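PDB 5EJY: myosin-I heavy chain from Dictyostelium discoideum, which is an actin-based motor with ATPase activity that acts in early phagocytosis and adhesion, represented here by a MyTH4-FERM region of its tail. Local coordinates for residues A[60-63]-A[64-68]; A[116-119]-A[120-123]; A[429-433]-A[434-438]; A[404-408]-A[409-413]; A[248-252]-A[253-257]. All blocks are in the same frame, centred on the assembly; numbering follows the deposited sequence.

Interaction 1 of 5, residues A[60-63]-A[64-68]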
loop_
_atom_site.group_PDB
_atom_site.type_symbol
_atom_site.label_atom_id
_atom_site.label_comp_id
_atom_site.label_asym_id
_atom_site.label_seq_id
_atom_site.Cartn_x
_atom_site.Cartn_y
_atom_site.Cartn_z
ATOM N N VAL A 60 21.628 25.301 -0.617
ATOM C CA VAL A 60 21.910 26.124 -1.785
ATOM C C VAL A 60 21.575 25.390 -3.080
ATOM O O VAL A 60 21.015 25.985 -3.996
ATOM C CB VAL A 60 23.381 26.613 -1.803
ATOM C CG1 VAL A 60 23.714 27.250 -3.141
ATOM C CG2 VAL A 60 23.645 27.584 -0.639
ATOM N N GLU A 61 21.898 24.098 -3.154
ATOM C CA GLU A 61 21.558 23.297 -4.332
ATOM C C GLU A 61 20.041 23.155 -4.493
ATOM O O GLU A 61 19.512 23.178 -5.604
ATOM C CB GLU A 61 22.182 21.896 -4.234
ATOM C CG GLU A 61 23.695 21.887 -4.251
ATOM C CD GLU A 61 24.274 20.497 -4.024
ATOM O OE1 GLU A 61 23.520 19.583 -3.612
ATOM O OE2 GLU A 61 25.485 20.318 -4.258
ATOM N N ILE A 62 19.351 22.976 -3.375
ATOM C CA ILE A 62 17.897 22.866 -3.397
ATOM C C ILE A 62 17.292 24.123 -4.032
ATOM O O ILE A 62 16.379 24.050 -4.855
ATOM C CB ILE A 62 17.339 22.637 -1.971
ATOM C CG1 ILE A 62 17.571 21.175 -1.561
ATOM C CG2 ILE A 62 15.848 23.042 -1.900
ATOM C CD1 ILE A 62 17.341 20.855 -0.085
ATOM N N PHE A 63 17.820 25.282 -3.664
ATOM C CA PHE A 63 17.295 26.520 -4.221
ATOM C C PHE A 63 17.475 26.561 -5.729
ATOM O O PHE A 63 16.572 26.953 -6.459
ATOM C CB PHE A 63 17.913 27.754 -3.565
ATOM C CG PHE A 63 17.176 29.027 -3.900
ATOM C CD1 PHE A 63 16.026 29.376 -3.215
ATOM C CD2 PHE A 63 17.611 29.847 -4.928
ATOM C CE1 PHE A 63 15.334 30.552 -3.532
ATOM C CE2 PHE A 63 16.931 31.018 -5.248
ATOM C CZ PHE A 63 15.794 31.364 -4.556
ATOM N N SER A 64 18.636 26.136 -6.205
ATOM C CA SER A 64 18.840 26.007 -7.647
ATOM C C SER A 64 17.815 25.070 -8.292
ATOM O O SER A 64 17.341 25.342 -9.400
ATOM C CB SER A 64 20.263 25.541 -7.963
ATOM O OG SER A 64 21.206 26.426 -7.383
ATOM N N LYS A 65 17.468 23.978 -7.611
ATOM C CA LYS A 65 16.445 23.067 -8.133
ATOM C C LYS A 65 15.059 23.721 -8.171
ATOM O O LYS A 65 14.290 23.509 -9.112
ATOM C CB LYS A 65 16.377 21.762 -7.327
ATOM C CG LYS A 65 17.682 20.996 -7.217
ATOM C CD LYS A 65 18.240 20.578 -8.565
ATOM C CE LYS A 65 19.457 19.672 -8.370
ATOM N NZ LYS A 65 20.259 19.512 -9.613
ATOM N N VAL A 66 14.740 24.496 -7.138
ATOM C CA VAL A 66 13.506 25.280 -7.120
ATOM C C VAL A 66 13.447 26.214 -8.334
ATOM O O VAL A 66 12.478 26.212 -9.094
ATOM C CB VAL A 66 13.377 26.110 -5.815
ATOM C CG1 VAL A 66 12.173 27.061 -5.885
ATOM C CG2 VAL A 66 13.277 25.189 -4.584
ATOM N N LEU A 67 14.493 27.008 -8.519
ATOM C CA LEU A 67 14.557 27.903 -9.670
ATOM C C LEU A 67 14.383 27.127 -10.967
ATOM O O LEU A 67 13.652 27.554 -11.867
ATOM C CB LEU A 67 15.887 28.653 -9.690
ATOM C CG LEU A 67 16.055 29.696 -8.586
ATOM C CD1 LEU A 67 17.447 30.312 -8.626
ATOM C CD2 LEU A 67 14.985 30.752 -8.717
ATOM N N HIS A 68 15.065 25.988 -11.064
ATOM C CA HIS A 68 14.977 25.164 -12.267
ATOM C C HIS A 68 13.549 24.706 -12.561
ATOM O O HIS A 68 13.111 24.730 -13.711
ATOM C CB HIS A 68 15.900 23.956 -12.166
ATOM C CG HIS A 68 16.032 23.194 -13.442
ATOM N ND1 HIS A 68 15.193 22.151 -13.776
ATOM C CD2 HIS A 68 16.895 23.328 -14.475
ATOM C CE1 HIS A 68 15.541 21.672 -14.956
ATOM N NE2 HIS A 68 16.568 22.371 -15.404
HETATM O O HOH W 1 21.107 28.596 -5.363
#

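Interaction 2 of 5, residues A[116-119]-A[120-123]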
loop_
_atom_site.group_PDB
_atom_site.type_symbol
_atom_site.label_atom_id
_atom_site.label_comp_id
_atom_site.label_asym_id
_atom_site.label_seq_id
_atom_site.Cartn_x
_atom_site.Cartn_y
_atom_site.Cartn_z
ATOM N N ASN A 116 5.943 37.586 -5.992
ATOM C CA ASN A 116 6.384 36.957 -7.226
ATOM C C ASN A 116 5.668 37.641 -8.383
ATOM O O ASN A 116 4.447 37.560 -8.495
ATOM C CB ASN A 116 6.071 35.452 -7.186
ATOM C CG ASN A 116 6.691 34.680 -8.344
ATOM O OD1 ASN A 116 6.821 35.205 -9.451
ATOM N ND2 ASN A 116 7.064 33.410 -8.093
ATOM N N PRO A 117 6.425 38.304 -9.263
ATOM C CA PRO A 117 5.818 39.187 -10.270
ATOM C C PRO A 117 5.076 38.463 -11.403
ATOM O O PRO A 117 4.096 39.007 -11.914
ATOM C CB PRO A 117 7.026 39.941 -10.830
ATOM C CG PRO A 117 8.156 38.963 -10.707
ATOM C CD PRO A 117 7.887 38.190 -9.428
ATOM N N ILE A 118 5.530 37.270 -11.790
ATOM C CA ILE A 118 4.947 36.551 -12.926
ATOM C C ILE A 118 4.036 35.402 -12.499
ATOM O O ILE A 118 4.461 34.485 -11.783
ATOM C CB ILE A 118 6.034 36.001 -13.871
ATOM C CG1 ILE A 118 6.870 37.140 -14.459
ATOM C CG2 ILE A 118 5.405 35.201 -14.990
ATOM C CD1 ILE A 118 8.235 37.286 -13.833
ATOM N N GLN A 119 2.789 35.449 -12.958
ATOM C CA GLN A 119 1.764 34.487 -12.549
ATOM C C GLN A 119 2.144 33.015 -12.749
ATOM O O GLN A 119 1.914 32.198 -11.860
ATOM C CB GLN A 119 0.429 34.793 -13.234
ATOM C CG GLN A 119 -0.218 36.089 -12.750
ATOM C CD GLN A 119 -0.526 36.057 -11.264
ATOM O OE1 GLN A 119 -0.938 35.029 -10.732
ATOM N NE2 GLN A 119 -0.321 37.177 -10.588
ATOM N N ASP A 120 2.709 32.685 -13.909
ATOM C CA ASP A 120 3.104 31.305 -14.207
ATOM C C ASP A 120 4.171 30.784 -13.246
ATOM O O ASP A 120 4.208 29.599 -12.940
ATOM C CB ASP A 120 3.613 31.158 -15.644
ATOM C CG ASP A 120 2.489 31.111 -16.669
ATOM O OD1 ASP A 120 1.313 30.946 -16.274
ATOM O OD2 ASP A 120 2.789 31.229 -17.877
ATOM N N LEU A 121 5.045 31.669 -12.782
ATOM C CA LEU A 121 6.068 31.275 -11.826
ATOM C C LEU A 121 5.449 31.012 -10.459
ATOM O O LEU A 121 5.799 30.029 -9.792
ATOM C CB LEU A 121 7.162 32.334 -11.719
ATOM C CG LEU A 121 7.961 32.598 -12.997
ATOM C CD1 LEU A 121 9.088 33.581 -12.724
ATOM C CD2 LEU A 121 8.507 31.303 -13.571
ATOM N N ASN A 122 4.536 31.890 -10.047
ATOM C CA ASN A 122 3.843 31.738 -8.768
ATOM C C ASN A 122 3.139 30.384 -8.764
ATOM O O ASN A 122 3.131 29.670 -7.761
ATOM C CB ASN A 122 2.834 32.878 -8.561
ATOM C CG ASN A 122 2.630 33.245 -7.083
ATOM O OD1 ASN A 122 3.586 33.310 -6.308
ATOM N ND2 ASN A 122 1.377 33.498 -6.695
ATOM N N ILE A 123 2.561 30.030 -9.907
ATOM C CA ILE A 123 1.883 28.749 -10.063
ATOM C C ILE A 123 2.839 27.566 -9.868
ATOM O O ILE A 123 2.499 26.589 -9.198
ATOM C CB ILE A 123 1.205 28.657 -11.437
ATOM C CG1 ILE A 123 -0.017 29.582 -11.471
ATOM C CG2 ILE A 123 0.792 27.233 -11.751
ATOM C CD1 ILE A 123 -0.788 29.528 -12.777
HETATM O O HOH W 2 3.639 36.245 -5.213
HETATM O O HOH W 3 -1.498 33.810 -8.352
#

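Interaction 3 of 5, residues A[429-433]-A[434-438]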
loop_
_atom_site.group_PDB
_atom_site.type_symbol
_atom_site.label_atom_id
_atom_site.label_comp_id
_atom_site.label_asym_id
_atom_site.label_seq_id
_atom_site.Cartn_x
_atom_site.Cartn_y
_atom_site.Cartn_z
ATOM N N LEU A 429 2.048 -22.457 8.021
ATOM C CA LEU A 429 1.357 -22.012 9.221
ATOM C C LEU A 429 -0.047 -21.602 8.805
ATOM O O LEU A 429 -0.226 -20.741 7.937
ATOM C CB LEU A 429 2.085 -20.858 9.903
ATOM C CG LEU A 429 3.423 -21.228 10.548
ATOM C CD1 LEU A 429 4.027 -20.049 11.304
ATOM C CD2 LEU A 429 3.229 -22.422 11.494
ATOM N N ALA A 430 -1.042 -22.251 9.392
ATOM C CA ALA A 430 -2.430 -21.917 9.122
ATOM C C ALA A 430 -3.003 -21.300 10.389
ATOM O O ALA A 430 -3.204 -21.999 11.386
ATOM C CB ALA A 430 -3.201 -23.173 8.724
ATOM N N LEU A 431 -3.226 -19.985 10.373
ATOM C CA LEU A 431 -3.682 -19.292 11.578
ATOM C C LEU A 431 -5.187 -19.002 11.548
ATOM O O LEU A 431 -5.733 -18.530 10.544
ATOM C CB LEU A 431 -2.893 -17.995 11.826
ATOM C CG LEU A 431 -1.390 -18.107 12.124
ATOM C CD1 LEU A 431 -0.633 -18.396 10.842
ATOM C CD2 LEU A 431 -0.866 -16.843 12.782
ATOM N N ASN A 432 -5.857 -19.311 12.652
ATOM C CA ASN A 432 -7.276 -19.003 12.795
ATOM C C ASN A 432 -7.548 -18.696 14.260
ATOM O O ASN A 432 -6.603 -18.588 15.051
ATOM C CB ASN A 432 -8.144 -20.151 12.265
ATOM C CG ASN A 432 -7.837 -21.480 12.938
ATOM O OD1 ASN A 432 -7.403 -21.515 14.082
ATOM N ND2 ASN A 432 -8.060 -22.574 12.226
ATOM N N VAL A 433 -8.812 -18.542 14.639
ATOM C CA VAL A 433 -9.119 -18.196 16.028
ATOM C C VAL A 433 -8.742 -19.315 17.004
ATOM O O VAL A 433 -8.622 -19.078 18.201
ATOM C CB VAL A 433 -10.610 -17.828 16.222
ATOM C CG1 VAL A 433 -10.952 -16.553 15.432
ATOM C CG2 VAL A 433 -11.506 -19.004 15.820
ATOM N N ASN A 434 -8.533 -20.521 16.486
ATOM C CA ASN A 434 -8.189 -21.671 17.330
ATOM C C ASN A 434 -6.710 -21.832 17.635
ATOM O O ASN A 434 -6.340 -22.664 18.466
ATOM C CB ASN A 434 -8.692 -22.962 16.693
ATOM C CG ASN A 434 -10.188 -23.002 16.604
ATOM O OD1 ASN A 434 -10.875 -22.478 17.479
ATOM N ND2 ASN A 434 -10.709 -23.602 15.542
ATOM N N GLY A 435 -5.863 -21.059 16.959
ATOM C CA GLY A 435 -4.431 -21.167 17.175
ATOM C C GLY A 435 -3.558 -21.052 15.942
ATOM O O GLY A 435 -4.037 -20.824 14.824
ATOM N N ILE A 436 -2.254 -21.180 16.168
ATOM C CA ILE A 436 -1.271 -21.197 15.100
ATOM C C ILE A 436 -0.984 -22.635 14.724
ATOM O O ILE A 436 -0.276 -23.350 15.433
ATOM C CB ILE A 436 0.033 -20.518 15.542
ATOM C CG1 ILE A 436 -0.260 -19.094 16.027
ATOM C CG2 ILE A 436 1.033 -20.511 14.388
ATOM C CD1 ILE A 436 0.881 -18.443 16.769
ATOM N N ASN A 437 -1.529 -23.057 13.597
ATOM C CA ASN A 437 -1.479 -24.456 13.215
ATOM C C ASN A 437 -0.360 -24.801 12.242
ATOM O O ASN A 437 -0.213 -24.194 11.182
ATOM C CB ASN A 437 -2.841 -24.884 12.670
ATOM C CG ASN A 437 -3.965 -24.538 13.625
ATOM O OD1 ASN A 437 -4.052 -25.104 14.712
ATOM N ND2 ASN A 437 -4.816 -23.584 13.239
ATOM N N ILE A 438 0.445 -25.781 12.621
ATOM C CA ILE A 438 1.489 -26.271 11.748
ATOM C C ILE A 438 0.891 -27.361 10.884
ATOM O O ILE A 438 0.384 -28.370 11.392
ATOM C CB ILE A 438 2.691 -26.835 12.560
ATOM C CG1 ILE A 438 3.282 -25.733 13.451
ATOM C CG2 ILE A 438 3.742 -27.383 11.615
ATOM C CD1 ILE A 438 4.272 -26.231 14.530
HETATM O O HOH W 4 -8.626 -25.076 14.076
#

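Interaction 4 of 5, residues A[404-408]-A[409-413]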
loop_
_atom_site.group_PDB
_atom_site.type_symbol
_atom_site.label_atom_id
_atom_site.label_comp_id
_atom_site.label_asym_id
_atom_site.label_seq_id
_atom_site.Cartn_x
_atom_site.Cartn_y
_atom_site.Cartn_z
ATOM N N HIS A 404 -11.868 -28.598 3.192
ATOM C CA HIS A 404 -10.409 -28.743 3.164
ATOM C C HIS A 404 -9.808 -28.226 4.466
ATOM O O HIS A 404 -10.297 -27.241 5.015
ATOM C CB HIS A 404 -9.816 -27.995 1.974
ATOM C CG HIS A 404 -8.389 -28.346 1.699
ATOM N ND1 HIS A 404 -7.341 -27.837 2.437
ATOM C CD2 HIS A 404 -7.837 -29.170 0.775
ATOM C CE1 HIS A 404 -6.204 -28.327 1.973
ATOM N NE2 HIS A 404 -6.477 -29.133 0.962
ATOM N N PRO A 405 -8.763 -28.908 4.987
ATOM C CA PRO A 405 -8.111 -28.499 6.235
ATOM C C PRO A 405 -7.733 -27.014 6.282
ATOM O O PRO A 405 -7.748 -26.416 7.353
ATOM C CB PRO A 405 -6.832 -29.357 6.258
ATOM C CG PRO A 405 -7.188 -30.569 5.510
ATOM C CD PRO A 405 -8.158 -30.133 4.431
ATOM N N LEU A 406 -7.413 -26.423 5.137
ATOM C CA LEU A 406 -6.925 -25.036 5.112
ATOM C C LEU A 406 -8.031 -23.991 4.937
ATOM O O LEU A 406 -7.757 -22.782 4.919
ATOM C CB LEU A 406 -5.869 -24.862 4.016
ATOM C CG LEU A 406 -4.584 -25.671 4.194
ATOM C CD1 LEU A 406 -3.610 -25.349 3.093
ATOM C CD2 LEU A 406 -3.959 -25.387 5.555
ATOM N N ALA A 407 -9.273 -24.444 4.804
ATOM C CA ALA A 407 -10.399 -23.514 4.718
ATOM C C ALA A 407 -10.486 -22.648 5.955
ATOM O O ALA A 407 -10.320 -23.130 7.068
ATOM C CB ALA A 407 -11.717 -24.270 4.511
ATOM N N ASN A 408 -10.756 -21.360 5.763
ATOM C CA ASN A 408 -10.980 -20.456 6.889
ATOM C C ASN A 408 -9.741 -20.216 7.756
ATOM O O ASN A 408 -9.844 -19.924 8.945
ATOM C CB ASN A 408 -12.151 -20.952 7.728
ATOM C CG ASN A 408 -13.417 -21.098 6.906
ATOM O OD1 ASN A 408 -13.813 -20.173 6.193
ATOM N ND2 ASN A 408 -14.040 -22.268 6.972
ATOM N N CYS A 409 -8.571 -20.318 7.135
ATOM C CA CYS A 409 -7.303 -20.057 7.813
ATOM C C CYS A 409 -6.493 -19.010 7.059
ATOM O O CYS A 409 -6.496 -18.995 5.832
ATOM C CB CYS A 409 -6.454 -21.335 7.856
ATOM S SG CYS A 409 -7.116 -22.661 8.883
ATOM N N SER A 410 -5.758 -18.182 7.795
ATOM C CA SER A 410 -4.776 -17.284 7.194
ATOM C C SER A 410 -3.513 -18.108 6.942
ATOM O O SER A 410 -2.960 -18.689 7.871
ATOM C CB SER A 410 -4.460 -16.125 8.145
ATOM O OG SER A 410 -5.648 -15.531 8.665
ATOM N N LEU A 411 -3.057 -18.145 5.696
ATOM C CA LEU A 411 -2.018 -19.083 5.290
ATOM C C LEU A 411 -0.669 -18.399 5.129
ATOM O O LEU A 411 -0.582 -17.297 4.577
ATOM C CB LEU A 411 -2.405 -19.754 3.973
ATOM C CG LEU A 411 -3.737 -20.504 3.968
ATOM C CD1 LEU A 411 -3.951 -21.182 2.631
ATOM C CD2 LEU A 411 -3.783 -21.511 5.124
ATOM N N VAL A 412 0.382 -19.065 5.604
ATOM C CA VAL A 412 1.743 -18.556 5.484
ATOM C C VAL A 412 2.690 -19.714 5.160
ATOM O O VAL A 412 2.748 -20.699 5.901
ATOM C CB VAL A 412 2.222 -17.886 6.792
ATOM C CG1 VAL A 412 3.630 -17.312 6.616
ATOM C CG2 VAL A 412 1.246 -16.794 7.236
ATOM N N VAL A 413 3.425 -19.595 4.061
ATOM C CA VAL A 413 4.400 -20.620 3.674
ATOM C C VAL A 413 5.696 -20.412 4.455
ATOM O O VAL A 413 6.269 -19.318 4.442
ATOM C CB VAL A 413 4.700 -20.572 2.161
ATOM C CG1 VAL A 413 5.785 -21.592 1.779
ATOM C CG2 VAL A 413 3.431 -20.808 1.356
HETATM O O HOH W 5 -7.609 -20.315 3.808
#

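Interaction 5 of 5, residues A[248-252]-A[253-257]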
loop_
_atom_site.group_PDB
_atom_site.type_symbol
_atom_site.label_atom_id
_atom_site.label_comp_id
_atom_site.label_asym_id
_atom_site.label_seq_id
_atom_site.Cartn_x
_atom_site.Cartn_y
_atom_site.Cartn_z
ATOM N N ILE A 248 -3.137 -6.086 -0.565
ATOM C CA ILE A 248 -1.736 -6.488 -0.554
ATOM C C ILE A 248 -1.040 -6.055 -1.838
ATOM O O ILE A 248 -1.698 -5.653 -2.808
ATOM C CB ILE A 248 -1.569 -8.033 -0.337
ATOM C CG1 ILE A 248 -2.299 -8.823 -1.425
ATOM C CG2 ILE A 248 -2.056 -8.427 1.046
ATOM C CD1 ILE A 248 -1.435 -9.185 -2.605
ATOM N N GLU A 249 0.290 -6.106 -1.837
ATOM C CA GLU A 249 1.048 -5.822 -3.044
ATOM C C GLU A 249 1.511 -7.122 -3.684
ATOM O O GLU A 249 1.857 -8.085 -2.997
ATOM C CB GLU A 249 2.239 -4.893 -2.764
ATOM C CG GLU A 249 3.138 -5.350 -1.672
ATOM C CD GLU A 249 4.304 -4.397 -1.424
ATOM O OE1 GLU A 249 5.444 -4.803 -1.685
ATOM O OE2 GLU A 249 4.082 -3.256 -0.966
ATOM N N SER A 250 1.488 -7.151 -5.004
ATOM C CA SER A 250 1.895 -8.336 -5.744
ATOM C C SER A 250 2.875 -7.938 -6.835
ATOM O O SER A 250 2.517 -7.239 -7.779
ATOM C CB SER A 250 0.678 -9.028 -6.350
ATOM O OG SER A 250 1.058 -10.160 -7.109
ATOM N N PHE A 251 4.121 -8.374 -6.689
ATOM C CA PHE A 251 5.147 -8.107 -7.684
ATOM C C PHE A 251 5.488 -9.415 -8.371
ATOM O O PHE A 251 6.042 -10.320 -7.742
ATOM C CB PHE A 251 6.408 -7.562 -7.026
ATOM C CG PHE A 251 6.324 -6.129 -6.632
ATOM C CD1 PHE A 251 6.676 -5.137 -7.527
ATOM C CD2 PHE A 251 5.926 -5.770 -5.352
ATOM C CE1 PHE A 251 6.616 -3.806 -7.161
ATOM C CE2 PHE A 251 5.860 -4.445 -4.978
ATOM C CZ PHE A 251 6.207 -3.461 -5.879
ATOM N N ASN A 252 5.150 -9.518 -9.651
ATOM C CA ASN A 252 5.437 -10.721 -10.414
ATOM C C ASN A 252 4.994 -11.965 -9.658
ATOM O O ASN A 252 5.722 -12.958 -9.588
ATOM C CB ASN A 252 6.932 -10.797 -10.744
ATOM C CG ASN A 252 7.395 -9.643 -11.622
ATOM O OD1 ASN A 252 6.690 -9.233 -12.546
ATOM N ND2 ASN A 252 8.576 -9.109 -11.330
ATOM N N GLY A 253 3.808 -11.891 -9.065
ATOM C CA GLY A 253 3.199 -13.038 -8.415
ATOM C C GLY A 253 3.557 -13.216 -6.954
ATOM O O GLY A 253 2.911 -13.983 -6.244
ATOM N N ILE A 254 4.594 -12.524 -6.496
ATOM C CA ILE A 254 4.990 -12.610 -5.095
ATOM C C ILE A 254 4.202 -11.590 -4.268
ATOM O O ILE A 254 4.313 -10.394 -4.501
ATOM C CB ILE A 254 6.497 -12.326 -4.920
ATOM C CG1 ILE A 254 7.328 -13.221 -5.852
ATOM C CG2 ILE A 254 6.917 -12.485 -3.459
ATOM C CD1 ILE A 254 6.992 -14.694 -5.745
ATOM N N GLU A 255 3.425 -12.066 -3.298
ATOM C CA GLU A 255 2.600 -11.191 -2.462
ATOM C C GLU A 255 3.296 -10.758 -1.180
ATOM O O GLU A 255 3.974 -11.558 -0.528
ATOM C CB GLU A 255 1.282 -11.880 -2.087
ATOM C CG GLU A 255 0.435 -12.328 -3.252
ATOM C CD GLU A 255 -0.864 -12.980 -2.790
ATOM O OE1 GLU A 255 -1.001 -13.252 -1.575
ATOM O OE2 GLU A 255 -1.751 -13.206 -3.640
ATOM N N ARG A 256 3.115 -9.489 -0.811
ATOM C CA ARG A 256 3.597 -8.980 0.459
ATOM C C ARG A 256 2.508 -8.165 1.151
ATOM O O ARG A 256 1.771 -7.407 0.508
ATOM C CB ARG A 256 4.850 -8.105 0.282
ATOM C CG ARG A 256 6.133 -8.849 -0.117
ATOM C CD ARG A 256 6.696 -9.699 1.045
ATOM N NE ARG A 256 7.904 -10.418 0.646
ATOM C CZ ARG A 256 7.909 -11.640 0.113
ATOM N NH1 ARG A 256 6.768 -12.295 -0.080
ATOM N NH2 ARG A 256 9.061 -12.213 -0.225
ATOM N N ASP A 257 2.435 -8.325 2.464
ATOM C CA ASP A 257 1.455 -7.657 3.297
ATOM C C ASP A 257 1.683 -6.148 3.259
ATOM O O ASP A 257 2.821 -5.684 3.163
ATOM C CB ASP A 257 1.595 -8.173 4.737
ATOM C CG ASP A 257 0.601 -7.544 5.694
ATOM O OD1 ASP A 257 -0.585 -7.901 5.623
ATOM O OD2 ASP A 257 1.001 -6.698 6.519
HETATM O O HOH W 6 4.358 -3.705 2.010
HETATM O O HOH W 7 1.834 -9.606 -9.537
#

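Interaction 1 of 5, residues A[60-63]-A[64-68]
F63 and L67 meet one turn apart on helix 53-70 of the MyTH4 domain, a worked example of i to i+4 packing along an alpha-helix. CE2, with CD2 beside it, does the touching: CE2 lies 3.5 Å from L67 CD1, and the two side chains cross obliquely. F63 carries its ring anti to the backbone N (chi1 -167°), which swings it alongside the following turn. One residue earlier, I62 and V66 repeat the i to i+4 spacing more loosely, CG2 to CG2 at 4.3 Å. Beneath them the helical backbone bonds set the spacing, with F63 O receiving L67 N at 2.9 Å in an almost straight bond. K65 CG, set beside the backbone N (chi1 -56°), lies 3.3 Å from E61 O; the bend at chi2 comes after it.

Further out, Q108 and Q112 of helix 102-112 touch the F63 side chain, as do Q39 and I43, and I91 of helix 81-97 touches V66. F90 takes K65 in a cation-pi contact, while E61 is salt-bridged to K57. With an alanine at F63, L67 would probably lose its aromatic partner and a gap would open toward helix 102-112. At the more polar flank, a water donates to V60 O at 2.9 Å and also bonds S64 OG at 3.0 Å, bridging the two residues.

Interaction 2 of 5, residues A[116-119]-A[120-123]
N116 folds back over the first turn of helix 119-133, its side chain running past that of N122 in the opposite direction. CG stands anti to the backbone N (chi1 -171°), carrying the amide toward L121 and N122. CB comes first, 3.4 Å from N122 OD1. CG follows, lying 3.9 Å from the backbone N122 N, and there the amide divides. OD1 rests on L121 CB at 3.7 Å and accepts a weak bond from I118 N, whereas ND2 lies 3.5 Å from N122 N and bonds outward to Q112 O. The two asparagine amides are turned 69° to each other, and a water accepts from the backbone N116 N and donates to N122 OD1. I118, the N-cap residue, gives its carbonyl O to N122 N at 3.1 Å and lays CD1 beside L121 CD1, both side chains pointing the same way. This MyTH4 helix start is wedged between neighbours: N116 and L121 reach M70 of helix 53-70 and Y38, while N122 and I123 lean on V163 of helix 161-180.

Interaction 3 of 5, residues A[429-433]-A[434-438]
The side chains of N432 and N437 cross at about a right angle over one face of a beta hairpin, their amide planes 65° apart. N437 ND2 gives a bond of 2.9 Å to A430 O, with a weak second one to N432 OD1. The A430 carbonyl is thus gripped twice by one residue, since N437 N also donates to it at 3.0 Å, and the two donors arrive from opposite faces of its plane. N432 OD1 in turn accepts N434 N at 2.8 Å; this bond, from 41° out of the amide plane, closes an Asx turn at the bend. CG of N432 occupies the position between backbone N and carbonyl carbon (chi1 56°), from where OD1 can look back over the turn. A water accepts from both N432 ND2 and N434 ND2.

On the other face L429, L431, I436 and I438 pack as apolar pairs. L429 CD2 packs on I438 CG1 at 3.8 Å and L431 CD2 on I436 CG1 at 4.0 Å, side chains lying parallel in each pair, and helix 484-499 covers L429 and L431 through L487, I491 and Y494.

V433 and N434 form the two-residue loop of a type I turn, closed by reciprocal bonds between N432 and G435. Such a hairpin, in an antiparallel sheet covered by the C-terminal helix, is consistent with the PH/PTB-like F3 lobe of FERM domains.

Interaction 4 of 5, residues A[404-408]-A[409-413]
L406 and L411 meet where two consecutive beta turns, type I from H404 to A407 and type II from L406 to C409, carry the chain from helix 390-402 into the first strand of the C-terminal FERM sheet. Their methyls make the tight part: L406 CD2 lies 3.9 Å from L411 CD2, and both leucines rest against A430 of strand 426-432. C409 is packed in beside them, its CB 3.5 Å from L406 O and its SG 3.7 Å from A407 O. SG stands beside the backbone N (chi1 -67°), which turns the sulfur back over the turn.

The outer side is looser. P405 and N408 are exposed, and N408 takes the left-handed backbone conformation expected at the third position of a type II turn. The bond that closes this turn, C409 N to L406 O, is weak at 3.4 Å. Helix 304-322 borders A407 through L318, and N408 N donates to the hydroxyl of Y314 on that helix.

The first turn has its own backbone bond, A407 N to H404 O, and the H404 ring, which also meets Y333 edge-to-face, adds a second tie. L406 N donates to H404 ND1 at 3.0 Å, in the ring plane and nearly straight, and P405 CD lies over one face of the ring, toward its rim. A single water, meanwhile, donates to both L406 O and C409 O at 2.7 Å.

Interaction 5 of 5, residues A[248-252]-A[253-257]
E249 and R256 face each other across a beta hairpin, yet it is their aliphatic parts that touch. CG of E249 sits between its backbone N and carbonyl carbon (chi1 53°), the crowded position, and is thereby pressed to 3.3 Å from R256 O and 3.8 Å from R256 CB. Beyond CG the chain runs straight out, and its carboxylate carbon CD lies in plane at the edge of the F251 ring. E249 OE1 forms a salt bridge with K270, while R256 bends at chi2 (-71°) and turns NH1 back to its neighbour's carbonyl, E255 O, at 2.9 Å. A leucine in place of E249 would probably leave K270 without its charge partner. I248 likewise has chi1 near +60° (58°), its CD1 reaching E255 CG, on the face away from E249, at 3.7 Å.

At the bend a water donates weakly to S250 O, accepts from G253 N, and also bonds S250 OG at 2.6 Å. G253 has backbone angles at which a side chain would clash with N252 O. This Asn-Gly type I' turn, closed by paired bonds between F251 and I254, makes a two-residue hairpin at the sheet edge; the strand order is that of the ubiquitin-like F1 lobe.

In the fold
From the N terminus the five contacts come in series, interaction 1, 2, 5, 4 and then 3, each local, with none nested or crossing. Interactions 1 and 2 belong to the MyTH4 helical domain, their centres about 16 Å apart; helix 53-70, which holds the first, also borders the second. Interaction 5 closes a hairpin in the ubiquitin-like FERM lobe, its centre about 38 Å from that of interaction 1. Interaction 4 turns the chain into strand 410-415, and interaction 3 closes the next hairpin. These last two touch: L431 O and S410 N, 2.8 Å apart, probably share a hydrogen bond, joining neighbouring strands of one sheet.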